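Local coordinates for protein tumour necrosis factor receptor (Ectromelia virus, PDB 3ON9) that probably binds host chemokines through its SECRET domain, the part contained in this chain, and, as a whole receptor, host TNF, blunting immune defence in the extracellular space, at residues 7-12 with 49-54; 19-24 with 56-61; 44-49 with 80-85. All blocks are in the same frame, centred on the assembly; numbering follows the deposited sequence. Where two conformers were deposited one is given.

Contact 1 (7-12 with 49-54)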
# COMPACT_ATOMS: atom_id res chain seq x y z
N ASN A 7 5.21 -10.27 -11.48
CA ASN A 7 6.46 -10.40 -10.74
C ASN A 7 6.74 -9.17 -9.89
O ASN A 7 7.81 -9.03 -9.32
CB ASN A 7 7.66 -10.69 -11.66
CG ASN A 7 7.80 -9.69 -12.79
OD1 ASN A 7 7.00 -8.77 -12.91
ND2 ASN A 7 8.81 -9.86 -13.62
N SER A 8 5.75 -8.27 -9.82
CA SER A 8 5.93 -7.00 -9.13
C SER A 8 4.66 -6.63 -8.38
O SER A 8 3.57 -6.71 -8.95
CB SER A 8 6.23 -5.90 -10.15
OG SER A 8 6.26 -4.62 -9.54
N ILE A 9 4.79 -6.23 -7.12
CA ILE A 9 3.65 -5.69 -6.37
C ILE A 9 4.05 -4.34 -5.80
O ILE A 9 5.12 -4.19 -5.21
CB ILE A 9 3.19 -6.59 -5.19
CG1 ILE A 9 3.07 -8.05 -5.61
CG2 ILE A 9 1.84 -6.12 -4.65
CD1 ILE A 9 2.70 -9.00 -4.46
N ASP A 10 3.16 -3.37 -6.00
CA ASP A 10 3.34 -2.00 -5.57
C ASP A 10 2.14 -1.68 -4.70
O ASP A 10 1.00 -1.93 -5.09
CB ASP A 10 3.41 -1.09 -6.80
CG ASP A 10 3.07 0.36 -6.50
OD1 ASP A 10 3.99 1.11 -6.12
OD2 ASP A 10 1.89 0.74 -6.68
N VAL A 11 2.39 -1.19 -3.49
CA VAL A 11 1.32 -0.76 -2.61
C VAL A 11 1.57 0.70 -2.27
O VAL A 11 2.66 1.06 -1.84
CB VAL A 11 1.28 -1.61 -1.31
CG1 VAL A 11 0.19 -1.10 -0.37
CG2 VAL A 11 1.05 -3.08 -1.65
N GLU A 12 0.58 1.56 -2.52
CA GLU A 12 0.68 2.98 -2.25
C GLU A 12 -0.43 3.40 -1.32
O GLU A 12 -1.58 3.00 -1.51
CB GLU A 12 0.55 3.80 -3.53
CG GLU A 12 1.58 3.49 -4.59
CD GLU A 12 1.13 3.95 -5.96
OE1 GLU A 12 0.92 5.18 -6.15
OE2 GLU A 12 0.98 3.09 -6.85
N PRO A 49 6.56 -12.61 -4.87
CA PRO A 49 7.50 -11.48 -4.90
C PRO A 49 7.70 -10.91 -3.50
O PRO A 49 6.71 -10.67 -2.81
CB PRO A 49 6.77 -10.45 -5.77
CG PRO A 49 5.89 -11.31 -6.67
CD PRO A 49 5.40 -12.40 -5.76
N VAL A 50 8.96 -10.71 -3.10
CA VAL A 50 9.26 -10.29 -1.73
C VAL A 50 9.30 -8.77 -1.58
O VAL A 50 9.86 -8.06 -2.42
CB VAL A 50 10.54 -10.97 -1.16
CG1 VAL A 50 10.39 -12.49 -1.21
CG2 VAL A 50 11.76 -10.53 -1.91
N PHE A 51 8.68 -8.28 -0.52
CA PHE A 51 8.70 -6.84 -0.28
C PHE A 51 10.06 -6.43 0.25
O PHE A 51 10.56 -7.02 1.22
CB PHE A 51 7.56 -6.45 0.66
CG PHE A 51 6.23 -6.38 -0.02
CD1 PHE A 51 5.80 -5.21 -0.63
CD2 PHE A 51 5.43 -7.51 -0.11
CE1 PHE A 51 4.58 -5.15 -1.28
CE2 PHE A 51 4.20 -7.46 -0.76
CZ PHE A 51 3.78 -6.28 -1.36
N ILE A 52 10.66 -5.42 -0.38
CA ILE A 52 12.04 -5.03 -0.09
C ILE A 52 12.21 -3.59 0.32
O ILE A 52 13.26 -3.22 0.85
CB ILE A 52 12.97 -5.26 -1.31
CG1 ILE A 52 12.49 -4.45 -2.52
CG2 ILE A 52 13.10 -6.76 -1.63
CD1 ILE A 52 13.41 -4.58 -3.71
N GLY A 53 11.21 -2.76 0.07
CA GLY A 53 11.38 -1.35 0.35
C GLY A 53 10.08 -0.67 0.70
O GLY A 53 9.00 -1.17 0.37
N ASP A 54 10.20 0.47 1.36
CA ASP A 54 9.03 1.29 1.65
C ASP A 54 9.40 2.75 1.75
O ASP A 54 10.57 3.11 1.67
CB ASP A 54 8.28 0.81 2.90
CG ASP A 54 9.15 0.76 4.13
OD1 ASP A 54 10.19 1.46 4.20
OD2 ASP A 54 8.77 -0.00 5.04
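The ring of F51 is met obliquely by two methyls of 7-12: CG2 of I9 sits 3.8 Å from CZ, and CG2 of V11 lies 4.1 Å from CE1 of the same ring. Both side chains cross that of F51 at about a right angle. The imidazole of H44 also meets this phenyl group, with the two planes at roughly 45°. On F51, CG stands anti to the carbonyl carbon, beside the backbone N (chi1 -78°), and from there CZ and CE1 reach the two aliphatic residues.

The setting is one sheet of a beta sandwich. Strands 8-16 and 51-59 run parallel but are not neighbours; strand 62-69 lies between them, so no hydrogen bond joins the two segments, and F51 also packs on F67 and T69 of that middle strand. I83 and L85, from the facing sheet, touch F51 and V11 respectively.

Nearer the start of both segments, the pyrrolidine ring of P49 takes over. CG of P49 comes 4.0 Å from the backbone C of N7. CB of P49 faces CG1 of I9 at a looser 4.4 Å. The amide of N7 is turned elsewhere: OD1 accepts a bond from the backbone N of T132. N7 and S8 together face A130 in a classic beta bulge, and I52 with G53 form another opposite F68.

Contact 2 (19-24 with 56-61)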
# COMPACT_ATOMS: atom_id res chain seq x y z
N ASN A 19 0.23 14.94 10.61
CA ASN A 19 0.86 15.92 11.48
C ASN A 19 2.30 15.58 11.82
O ASN A 19 3.00 16.38 12.44
CB ASN A 19 0.08 16.01 12.79
CG ASN A 19 -1.35 16.44 12.58
OD1 ASN A 19 -1.61 17.56 12.16
ND2 ASN A 19 -2.29 15.54 12.86
N LYS A 20 2.73 14.38 11.42
CA LYS A 20 4.07 13.90 11.75
C LYS A 20 4.82 13.52 10.49
O LYS A 20 4.24 12.98 9.55
CB LYS A 20 3.99 12.66 12.65
CG LYS A 20 3.15 12.83 13.91
CD LYS A 20 3.67 13.93 14.80
CE LYS A 20 2.83 14.02 16.06
NZ LYS A 20 3.31 15.10 16.95
N THR A 21 6.12 13.81 10.48
CA THR A 21 6.96 13.47 9.34
C THR A 21 7.91 12.33 9.66
O THR A 21 8.34 11.59 8.77
CB THR A 21 7.74 14.70 8.82
OG1 THR A 21 8.60 15.21 9.85
CG2 THR A 21 6.77 15.79 8.38
N SER A 22 8.25 12.17 10.94
CA SER A 22 9.17 11.11 11.33
C SER A 22 8.47 9.77 11.43
O SER A 22 7.40 9.65 12.03
CB SER A 22 9.83 11.44 12.67
OG SER A 22 10.72 12.53 12.51
N CYS A 23 9.08 8.75 10.84
CA CYS A 23 8.48 7.41 10.85
C CYS A 23 9.50 6.32 11.15
O CYS A 23 10.71 6.54 11.08
CB CYS A 23 7.75 7.12 9.53
SG CYS A 23 8.77 7.25 8.03
N ASN A 24 8.98 5.13 11.46
CA ASN A 24 9.81 3.95 11.68
C ASN A 24 9.27 2.81 10.82
O ASN A 24 8.05 2.61 10.70
CB ASN A 24 9.78 3.54 13.15
CG ASN A 24 11.11 3.00 13.61
OD1 ASN A 24 12.12 3.67 13.47
ND2 ASN A 24 11.11 1.79 14.17
N TYR A 56 7.72 6.96 3.08
CA TYR A 56 6.72 7.82 3.69
C TYR A 56 7.29 9.23 3.59
O TYR A 56 8.32 9.54 4.20
CB TYR A 56 6.48 7.42 5.16
CG TYR A 56 5.58 8.36 5.94
CD1 TYR A 56 4.20 8.21 5.90
CD2 TYR A 56 6.12 9.38 6.71
CE1 TYR A 56 3.37 9.09 6.61
CE2 TYR A 56 5.30 10.25 7.41
CZ TYR A 56 3.93 10.09 7.37
OH TYR A 56 3.12 10.95 8.08
N SER A 57 6.65 10.07 2.79
CA SER A 57 7.20 11.38 2.47
C SER A 57 6.08 12.41 2.48
O SER A 57 4.98 12.15 1.97
CB SER A 57 7.89 11.34 1.11
OG SER A 57 8.58 12.55 0.85
N VAL A 58 6.36 13.58 3.05
CA VAL A 58 5.33 14.55 3.38
C VAL A 58 5.62 15.94 2.79
O VAL A 58 6.77 16.41 2.79
CB VAL A 58 5.16 14.69 4.92
CG1 VAL A 58 4.13 15.76 5.24
CG2 VAL A 58 4.76 13.34 5.53
N VAL A 59 4.57 16.58 2.29
CA VAL A 59 4.64 17.99 1.91
C VAL A 59 3.49 18.65 2.64
O VAL A 59 2.32 18.34 2.38
CB VAL A 59 4.46 18.18 0.40
CG1 VAL A 59 4.32 19.67 0.06
CG2 VAL A 59 5.62 17.54 -0.35
N ASP A 60 3.84 19.52 3.58
CA ASP A 60 2.90 20.12 4.52
C ASP A 60 2.15 19.05 5.31
O ASP A 60 2.73 18.41 6.20
CB ASP A 60 1.98 21.13 3.84
CG ASP A 60 1.31 22.08 4.83
OD1 ASP A 60 1.76 22.18 5.99
OD2 ASP A 60 0.33 22.72 4.43
N LYS A 61 0.87 18.84 5.01
CA LYS A 61 0.10 17.83 5.74
C LYS A 61 -0.29 16.67 4.83
O LYS A 61 -1.12 15.85 5.20
CB LYS A 61 -1.14 18.44 6.37
CG LYS A 61 -0.87 19.50 7.44
CD LYS A 61 -2.18 20.04 7.98
CE LYS A 61 -1.97 20.88 9.23
NZ LYS A 61 -1.45 22.23 8.90
O HOH W 1 8.34 11.84 5.97
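Y56 presents the edge of its ring to the backbone of the loop 19-24. Its CG is anti to the backbone N (chi1 173°), and the phenol stretches from the strand until OH donates a 2.7 Å hydrogen bond to the carbonyl O of K20. The C=O...O angle is 158°, with the hydroxyl tilted 22° from the carbonyl plane. A second carbonyl borders the same ring in plane: O of T21 lies 3.6 Å from CE2.

C23 comes in at a different slant. Its SG is 3.6 Å from CD2 of Y56 and 4.7 Å from the ring centroid, oblique to the ring. This sulfur is also bonded to SG of C160, so the disulfide to the C-terminal tail packs against the tyrosine.

Further along the strand, T21 and V58 pack across each other, with CG2 of T21 4.0 Å from CB of V58. A water 2.8 Å from T21 O and 2.9 Å from Y56 O probably links the two backbones.

A Cys sulfur-aromatic contact thus sits next to the tyrosine hydroxyl's bond to a loop carbonyl, where the loop passing from one sheet of the beta sandwich to the other meets the end of strand 51-59.

Contact 3 (44-49 with 80-85)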
# COMPACT_ATOMS: atom_id res chain seq x y z
N HIS A 44 1.15 -10.30 3.21
CA HIS A 44 1.32 -10.71 1.83
C HIS A 44 1.47 -12.22 1.75
O HIS A 44 2.33 -12.73 1.03
CB HIS A 44 2.56 -10.03 1.26
CG HIS A 44 3.76 -10.18 2.13
ND1 HIS A 44 4.14 -9.23 3.06
CD2 HIS A 44 4.65 -11.19 2.24
CE1 HIS A 44 5.22 -9.65 3.69
NE2 HIS A 44 5.56 -10.83 3.21
N GLU A 45 0.62 -12.93 2.49
CA GLU A 45 0.70 -14.39 2.55
C GLU A 45 0.50 -15.03 1.17
O GLU A 45 -0.43 -14.68 0.45
CB GLU A 45 -0.30 -14.97 3.55
CG GLU A 45 -0.23 -16.50 3.65
CD GLU A 45 -1.06 -17.06 4.79
OE1 GLU A 45 -1.74 -16.28 5.48
OE2 GLU A 45 -1.03 -18.29 5.01
N ASP A 46 1.39 -15.97 0.83
CA ASP A 46 1.33 -16.72 -0.43
C ASP A 46 1.63 -15.87 -1.67
O ASP A 46 1.42 -16.32 -2.80
CB ASP A 46 -0.00 -17.46 -0.58
CG ASP A 46 -0.16 -18.59 0.43
OD1 ASP A 46 0.86 -19.23 0.76
OD2 ASP A 46 -1.28 -18.83 0.91
N CYS A 47 2.14 -14.66 -1.45
CA CYS A 47 2.63 -13.82 -2.55
C CYS A 47 4.11 -14.10 -2.71
O CYS A 47 4.86 -13.99 -1.76
CB CYS A 47 2.44 -12.33 -2.23
SG CYS A 47 0.76 -11.89 -1.80
N THR A 48 4.53 -14.47 -3.92
CA THR A 48 5.92 -14.88 -4.12
C THR A 48 6.89 -13.69 -4.13
O THR A 48 7.92 -13.72 -3.47
CB THR A 48 6.10 -15.73 -5.41
OG1 THR A 48 5.00 -16.64 -5.56
CG2 THR A 48 7.41 -16.53 -5.33
N PRO A 49 6.56 -12.61 -4.87
CA PRO A 49 7.50 -11.48 -4.90
C PRO A 49 7.70 -10.91 -3.50
O PRO A 49 6.71 -10.67 -2.81
CB PRO A 49 6.77 -10.45 -5.77
CG PRO A 49 5.89 -11.31 -6.67
CD PRO A 49 5.40 -12.40 -5.76
N GLN A 80 -2.03 -18.57 -3.93
CA GLN A 80 -2.92 -17.44 -4.14
C GLN A 80 -2.49 -16.24 -3.29
O GLN A 80 -2.64 -16.25 -2.08
CB GLN A 80 -4.37 -17.82 -3.82
CG GLN A 80 -4.93 -18.96 -4.67
CD GLN A 80 -4.93 -18.66 -6.17
OE1 GLN A 80 -5.41 -17.62 -6.61
NE2 GLN A 80 -4.38 -19.59 -6.95
N CYS A 81 -1.93 -15.23 -3.94
CA CYS A 81 -1.41 -14.05 -3.24
C CYS A 81 -2.53 -13.31 -2.52
O CYS A 81 -3.57 -13.01 -3.11
CB CYS A 81 -0.72 -13.14 -4.26
SG CYS A 81 -0.14 -11.55 -3.60
N LYS A 82 -2.33 -13.04 -1.23
CA LYS A 82 -3.31 -12.31 -0.43
C LYS A 82 -2.64 -11.07 0.17
O LYS A 82 -1.75 -11.19 1.02
CB LYS A 82 -3.87 -13.23 0.67
CG LYS A 82 -4.60 -14.47 0.13
CD LYS A 82 -4.83 -15.53 1.22
CE LYS A 82 -3.64 -16.47 1.36
NZ LYS A 82 -3.55 -17.44 0.22
N ILE A 83 -3.05 -9.89 -0.28
CA ILE A 83 -2.52 -8.64 0.26
C ILE A 83 -3.53 -8.05 1.24
O ILE A 83 -4.66 -7.75 0.86
CB ILE A 83 -2.26 -7.61 -0.86
CG1 ILE A 83 -1.13 -8.10 -1.78
CG2 ILE A 83 -1.92 -6.25 -0.28
CD1 ILE A 83 0.26 -8.10 -1.14
N ASN A 84 -3.13 -7.92 2.50
CA ASN A 84 -3.97 -7.24 3.49
C ASN A 84 -3.28 -5.98 3.95
O ASN A 84 -2.07 -5.97 4.18
CB ASN A 84 -4.27 -8.13 4.70
CG ASN A 84 -5.11 -9.34 4.36
OD1 ASN A 84 -5.94 -9.31 3.44
ND2 ASN A 84 -4.91 -10.43 5.11
N LEU A 85 -4.05 -4.92 4.11
CA LEU A 85 -3.49 -3.64 4.50
C LEU A 85 -4.42 -3.01 5.51
O LEU A 85 -5.62 -2.96 5.29
CB LEU A 85 -3.42 -2.75 3.26
CG LEU A 85 -2.60 -1.48 3.34
CD1 LEU A 85 -1.10 -1.83 3.52
CD2 LEU A 85 -2.81 -0.65 2.07
O HOH W 2 -1.81 -11.70 3.69
O HOH W 3 -2.74 -20.36 -1.73
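C47 and C81 are joined by a disulfide, SG to SG 2.0 Å, whose chi3 of 85° gives it a right-handed twist. It fastens the end of strand 38-45 to the start of strand 82-89, antiparallel neighbours in the mixed sheet of the beta sandwich. CD1 of I83 rests 3.9 Å from SG of C47, and CB of H44 meets the same methyl. I9 packs on both cysteines from the opposing sheet.

Beside the disulfide is a polar grip centred on K82. Its NZ makes a salt bridge of 2.7 Å to OD2 of D46, using the anti lone pair of that oxygen, and donates a second 2.7 Å bond to O of Q80, in the plane of that carbonyl. The lysine chain gets there by bending at its far end (chi3 -87°, chi4 -74°), lying alongside D46 and pointing the same way. Two bonds to NZ should hold the ammonium group in place.

What positions D46 and C47 is the type II turn from H44 to C47, closed by a bond from N of C47 to O of H44. O of D46 is held from the neighbouring loop by OG1 of T79 and NE2 of Q75. The turn also delivers O of E45 to the backbone of K82, whose N donates to it over 3.0 Å. For the return link of this same pair, solvent stands in for a direct bond: a water accepts from N of E45 at 3.0 Å and donates to O of K82 at 2.7 Å.

Overall arrangement
From the N terminus, strand 8-16 enters contact 1, the loop after it enters contact 2, and the end of strand 38-45 enters contact 3. The partners follow in the same order: 49-54 closes contact 1, 56-61 contact 2 and 80-85 contact 3. Each pair of contacts therefore crosses, and none nests. Contacts 1 and 3 share P49 and meet in the sandwich interior, tying strands of the two sheets together. Contact 2 ties the loop after strand 8-16 to the far end of strand 51-59, about 21 Å from contact 1, centre to centre, and on the opposite side of the chain's centre from contact 3.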